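PDB 3ISL: purine catabolism protein pucG from Bacillus subtilis, which catalyses the pyridoxal-phosphate-dependent transamination between (S)-ureidoglycine and glyoxylate, yielding oxalurate and glycine in purine catabolism. Local coordinates for residues 17-30 / 195-207. Residues are numbered along the deposited sequence; the frame is centred on the assembly and turned at random.
With PLP (pyridoxal-5'-phosphate), chain C.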
loop_
_atom_site.group_PDB
_atom_site.type_symbol
_atom_site.label_atom_id
_atom_site.label_comp_id
_atom_site.label_asym_id
_atom_site.label_seq_id
_atom_site.Cartn_x
_atom_site.Cartn_y
_atom_site.Cartn_z
ATOM N N PRO A 17 -17.323 -11.320 -1.143
ATOM C CA PRO A 17 -17.200 -10.034 -1.844
ATOM C C PRO A 17 -15.817 -9.352 -1.805
ATOM O O PRO A 17 -15.725 -8.154 -2.073
ATOM C CB PRO A 17 -18.256 -9.146 -1.149
ATOM C CG PRO A 17 -19.262 -10.091 -0.515
ATOM C CD PRO A 17 -18.337 -11.267 -0.056
ATOM N N GLY A 18 -14.750 -10.105 -1.518
ATOM C CA GLY A 18 -13.391 -9.607 -1.577
ATOM C C GLY A 18 -12.664 -9.884 -0.288
ATOM O O GLY A 18 -13.279 -9.909 0.771
ATOM N N PRO A 19 -11.352 -10.124 -0.374
ATOM C CA PRO A 19 -10.619 -10.217 -1.624
ATOM C C PRO A 19 -10.878 -11.567 -2.341
ATOM O O PRO A 19 -10.956 -12.619 -1.661
ATOM C CB PRO A 19 -9.150 -10.133 -1.167
ATOM C CG PRO A 19 -9.196 -10.694 0.246
ATOM C CD PRO A 19 -10.472 -10.220 0.805
ATOM N N VAL A 20 -10.975 -11.520 -3.683
ATOM C CA VAL A 20 -11.257 -12.691 -4.465
ATOM C C VAL A 20 -10.036 -13.296 -5.171
ATOM O O VAL A 20 -8.901 -12.811 -5.012
ATOM C CB VAL A 20 -12.445 -12.404 -5.458
ATOM C CG1 VAL A 20 -13.666 -11.885 -4.649
ATOM C CG2 VAL A 20 -12.025 -11.363 -6.535
ATOM N N GLU A 21 -10.235 -14.341 -5.943
ATOM C CA GLU A 21 -9.108 -15.054 -6.564
ATOM C C GLU A 21 -8.552 -14.156 -7.652
ATOM O O GLU A 21 -9.299 -13.386 -8.297
ATOM C CB GLU A 21 -9.596 -16.335 -7.224
ATOM C CG GLU A 21 -9.975 -17.427 -6.331
ATOM C CD GLU A 21 -10.814 -18.443 -7.038
ATOM O OE1 GLU A 21 -10.659 -18.649 -8.283
ATOM O OE2 GLU A 21 -11.649 -19.031 -6.339
ATOM N N VAL A 22 -7.250 -14.259 -7.879
ATOM C CA VAL A 22 -6.535 -13.502 -8.910
ATOM C C VAL A 22 -6.360 -14.324 -10.178
ATOM O O VAL A 22 -5.925 -15.529 -10.091
ATOM C CB VAL A 22 -5.205 -13.087 -8.312
ATOM C CG1 VAL A 22 -4.305 -12.378 -9.304
ATOM C CG2 VAL A 22 -5.534 -12.111 -7.158
ATOM N N ASP A 23 -6.615 -13.728 -11.357
ATOM C CA ASP A 23 -6.319 -14.477 -12.600
ATOM C C ASP A 23 -4.853 -14.976 -12.569
ATOM O O ASP A 23 -3.954 -14.212 -12.189
ATOM C CB ASP A 23 -6.546 -13.606 -13.876
ATOM C CG ASP A 23 -6.523 -14.441 -15.195
ATOM O OD1 ASP A 23 -5.486 -15.044 -15.538
ATOM O OD2 ASP A 23 -7.541 -14.539 -15.910
ATOM N N PRO A 24 -4.610 -16.236 -12.992
ATOM C CA PRO A 24 -3.304 -16.798 -13.107
ATOM C C PRO A 24 -2.371 -15.975 -13.970
ATOM O O PRO A 24 -1.169 -15.964 -13.684
ATOM C CB PRO A 24 -3.585 -18.168 -13.749
ATOM C CG PRO A 24 -4.822 -18.561 -13.087
ATOM C CD PRO A 24 -5.627 -17.277 -13.287
ATOM N N ARG A 25 -2.901 -15.295 -14.998
ATOM C CA ARG A 25 -2.033 -14.399 -15.775
ATOM C C ARG A 25 -1.502 -13.205 -14.938
ATOM O O ARG A 25 -0.433 -12.690 -15.203
ATOM C CB ARG A 25 -2.723 -13.891 -17.028
ATOM C CG ARG A 25 -2.926 -14.965 -18.075
ATOM C CD ARG A 25 -4.419 -15.153 -18.186
ATOM N NE ARG A 25 -4.858 -14.592 -19.427
ATOM C CZ ARG A 25 -6.097 -14.206 -19.716
ATOM N NH1 ARG A 25 -7.120 -14.196 -18.814
ATOM N NH2 ARG A 25 -6.275 -13.773 -20.938
ATOM N N VAL A 26 -2.298 -12.736 -13.971
ATOM C CA VAL A 26 -1.843 -11.689 -13.048
ATOM C C VAL A 26 -0.894 -12.279 -12.035
ATOM O O VAL A 26 0.196 -11.714 -11.786
ATOM C CB VAL A 26 -3.053 -10.963 -12.387
ATOM C CG1 VAL A 26 -2.603 -10.105 -11.282
ATOM C CG2 VAL A 26 -3.804 -10.102 -13.458
ATOM N N LEU A 27 -1.279 -13.396 -11.411
ATOM C CA LEU A 27 -0.309 -14.074 -10.536
ATOM C C LEU A 27 1.097 -14.300 -11.134
ATOM O O LEU A 27 2.099 -13.989 -10.442
ATOM C CB LEU A 27 -0.844 -15.393 -9.996
ATOM C CG LEU A 27 -2.048 -15.250 -9.086
ATOM C CD1 LEU A 27 -2.605 -16.646 -8.822
ATOM C CD2 LEU A 27 -1.637 -14.479 -7.811
ATOM N N ARG A 28 1.194 -14.909 -12.329
ATOM C CA ARG A 28 2.517 -15.291 -12.879
ATOM C C ARG A 28 3.322 -14.015 -13.089
ATOM O O ARG A 28 4.511 -14.051 -13.003
ATOM C CB ARG A 28 2.459 -16.121 -14.228
ATOM C CG ARG A 28 1.929 -15.251 -15.442
ATOM C CD ARG A 28 1.867 -15.836 -16.897
ATOM N NE ARG A 28 0.809 -16.790 -16.922
ATOM C CZ ARG A 28 0.024 -17.156 -17.942
ATOM N NH1 ARG A 28 0.057 -16.604 -19.187
ATOM N NH2 ARG A 28 -0.882 -18.081 -17.652
ATOM N N VAL A 29 2.692 -12.878 -13.374
ATOM C CA VAL A 29 3.515 -11.693 -13.652
ATOM C C VAL A 29 4.207 -11.093 -12.386
ATOM O O VAL A 29 5.158 -10.292 -12.503
ATOM C CB VAL A 29 2.777 -10.545 -14.429
ATOM C CG1 VAL A 29 2.067 -9.569 -13.422
ATOM C CG2 VAL A 29 3.800 -9.787 -15.250
ATOM N N MET A 30 3.809 -11.561 -11.201
ATOM C CA MET A 30 4.318 -10.915 -9.947
ATOM C C MET A 30 5.693 -11.514 -9.557
ATOM O O MET A 30 6.376 -10.998 -8.692
ATOM C CB MET A 30 3.275 -11.029 -8.841
ATOM C CG MET A 30 2.085 -10.114 -9.169
ATOM S SD MET A 30 1.042 -9.837 -7.728
ATOM C CE MET A 30 0.158 -11.395 -7.726
ATOM N N GLY A 195 -11.040 -0.149 -6.210
ATOM C CA GLY A 195 -10.094 -1.034 -5.520
ATOM C C GLY A 195 -9.703 -2.175 -6.426
ATOM O O GLY A 195 -10.282 -2.370 -7.503
ATOM N N THR A 196 -8.693 -2.930 -6.045
ATOM C CA THR A 196 -8.146 -3.939 -6.948
ATOM C C THR A 196 -8.636 -5.371 -6.682
ATOM O O THR A 196 -8.700 -6.174 -7.626
ATOM C CB THR A 196 -6.602 -3.959 -6.825
ATOM O OG1 THR A 196 -6.240 -3.788 -5.444
ATOM C CG2 THR A 196 -6.006 -2.796 -7.578
ATOM N N GLN A 197 -8.961 -5.710 -5.431
ATOM C CA GLN A 197 -9.074 -7.095 -5.012
ATOM C C GLN A 197 -10.496 -7.624 -5.173
ATOM O O GLN A 197 -10.807 -8.753 -4.701
ATOM C CB GLN A 197 -8.614 -7.280 -3.553
ATOM C CG GLN A 197 -9.684 -6.667 -2.484
ATOM C CD GLN A 197 -9.432 -5.182 -2.139
ATOM O OE1 GLN A 197 -8.692 -4.493 -2.843
ATOM N NE2 GLN A 197 -10.030 -4.705 -1.044
ATOM N N LYS A 198 -11.352 -6.801 -5.788
ATOM C CA LYS A 198 -12.760 -7.108 -6.064
ATOM C C LYS A 198 -12.972 -7.453 -7.536
ATOM O O LYS A 198 -12.315 -8.344 -8.007
ATOM C CB LYS A 198 -13.690 -6.038 -5.496
ATOM C CG LYS A 198 -13.594 -6.105 -3.884
ATOM C CD LYS A 198 -14.514 -5.135 -3.083
ATOM C CE LYS A 198 -13.977 -5.040 -1.662
ATOM N NZ LYS A 198 -14.871 -4.600 -0.606
ATOM N N CYS A 199 -13.855 -6.793 -8.266
ATOM C CA CYS A 199 -14.053 -7.219 -9.624
ATOM C C CYS A 199 -12.835 -7.221 -10.568
ATOM O O CYS A 199 -12.907 -7.831 -11.661
ATOM C CB CYS A 199 -15.203 -6.410 -10.215
ATOM S SG CYS A 199 -16.665 -6.719 -9.263
ATOM N N LEU A 200 -11.792 -6.469 -10.207
ATOM C CA LEU A 200 -10.515 -6.431 -10.936
ATOM C C LEU A 200 -9.588 -7.661 -10.712
ATOM O O LEU A 200 -8.711 -7.947 -11.517
ATOM C CB LEU A 200 -9.731 -5.093 -10.631
ATOM C CG LEU A 200 -10.523 -3.808 -11.062
ATOM C CD1 LEU A 200 -9.538 -2.648 -10.860
ATOM C CD2 LEU A 200 -11.042 -3.859 -12.555
ATOM N N SER A 201 -9.815 -8.400 -9.632
ATOM C CA SER A 201 -9.022 -9.608 -9.342
ATOM C C SER A 201 -7.523 -9.295 -9.411
ATOM O O SER A 201 -6.728 -10.027 -10.027
ATOM C CB SER A 201 -9.395 -10.751 -10.321
ATOM O OG SER A 201 -10.611 -11.299 -9.866
ATOM N N VAL A 202 -7.164 -8.185 -8.788
ATOM C CA VAL A 202 -5.761 -7.833 -8.556
ATOM C C VAL A 202 -5.445 -7.859 -7.076
ATOM O O VAL A 202 -6.261 -7.452 -6.314
ATOM C CB VAL A 202 -5.451 -6.479 -9.249
ATOM C CG1 VAL A 202 -4.117 -5.856 -8.805
ATOM C CG2 VAL A 202 -5.532 -6.701 -10.755
ATOM N N PRO A 203 -4.255 -8.375 -6.658
ATOM C CA PRO A 203 -3.999 -8.411 -5.192
ATOM C C PRO A 203 -4.342 -7.081 -4.538
ATOM O O PRO A 203 -4.036 -6.024 -5.118
ATOM C CB PRO A 203 -2.491 -8.676 -5.100
ATOM C CG PRO A 203 -2.280 -9.530 -6.292
ATOM C CD PRO A 203 -3.125 -8.900 -7.413
ATOM N N SER A 204 -4.950 -7.142 -3.337
ATOM C CA SER A 204 -5.412 -5.933 -2.633
ATOM C C SER A 204 -4.179 -5.155 -2.279
ATOM O O SER A 204 -3.095 -5.740 -2.238
ATOM C CB SER A 204 -6.172 -6.316 -1.383
ATOM O OG SER A 204 -5.599 -7.550 -0.989
ATOM N N GLY A 205 -4.355 -3.877 -1.989
ATOM C CA GLY A 205 -3.214 -3.008 -1.728
ATOM C C GLY A 205 -2.880 -1.963 -2.782
ATOM O O GLY A 205 -1.789 -1.365 -2.760
ATOM N N MET A 206 -3.839 -1.674 -3.684
ATOM C CA MET A 206 -3.729 -0.418 -4.442
ATOM C C MET A 206 -5.102 0.074 -4.734
ATOM O O MET A 206 -6.055 -0.734 -4.685
ATOM C CB MET A 206 -2.886 -0.562 -5.719
ATOM C CG MET A 206 -1.468 0.117 -5.692
ATOM S SD MET A 206 -0.978 -0.209 -7.372
ATOM C CE MET A 206 0.463 0.796 -7.719
ATOM N N ALA A 207 -5.210 1.397 -4.968
ATOM C CA ALA A 207 -6.481 2.040 -5.140
ATOM C C ALA A 207 -6.431 2.980 -6.374
ATOM O O ALA A 207 -5.910 4.073 -6.300
ATOM C CB ALA A 207 -6.841 2.815 -3.880
HETATM N N1 PLP C . -15.475 0.462 -0.016
HETATM C C2 PLP C . -16.413 -0.592 -0.437
HETATM C C2A PLP C . -17.662 -0.364 -1.049
HETATM C C3 PLP C . -16.132 -1.950 -0.245
HETATM O O3 PLP C . -17.002 -2.932 -0.645
HETATM C C4 PLP C . -14.955 -2.383 0.325
HETATM C C4A PLP C . -14.693 -3.930 0.492
HETATM C C5 PLP C . -14.033 -1.425 0.727
HETATM C C6 PLP C . -14.263 -0.019 0.588
HETATM C C5A PLP C . -12.799 -1.939 1.391
HETATM O O4P PLP C . -11.697 -1.461 0.775
HETATM P P PLP C . -10.373 -2.053 1.403
HETATM O O1P PLP C . -10.652 -3.184 2.387
HETATM O O2P PLP C . -9.692 -0.663 2.011
HETATM O O3P PLP C . -9.362 -2.547 0.155
HETATM O O HOH W 1 -7.694 -10.253 -4.377
#
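Pro203 is the bump at one end of this contact. Its CG-CD corner enters a hollow lined by Val22, Val26 and Met30. CG2 of Val22 and CG1 of Val26 both approach Pro203 CD, at 4.0 and 4.1 Å. Met30 reaches in to meet Pro203, and its CE packs tightly on Pro203 CG at 3.4 Å. The bend at chi3 (-78°) turns that methyl onto the ring.

In the middle, CG2 of Val20 fits against the Lys198-Ser201 beta turn, 3.4 Å from Lys198 O. Two hydrogen bonds join the chains here. Val20 N gives a nearly straight one to Gln197 O (3.0 Å, 167°), and Ser201 OG donates to Glu21 O (2.9 Å). Ser201 OG is also hydrogen-bonded to Tyr369 N.

Farther along, Pro19, after a cis peptide bond, lays CB on Gln197 CG at 3.7 Å. Gly18, with no side chain, lets Lys198 CG pass close to its CA. The extended lysine runs on past Pro17 O to its covalent NZ-C4A link with pyridoxal phosphate. Gln197 NE2 is hydrogen-bonded to phosphate O3P (2.6 Å). Thr267 of the second subunit also hydrogen-bonds the cofactor and packs on Pro19 and Gln197. This is the internal aldimine site of a class-V aminotransferase, with residues 17-30 packed along the loop that carries Lys198.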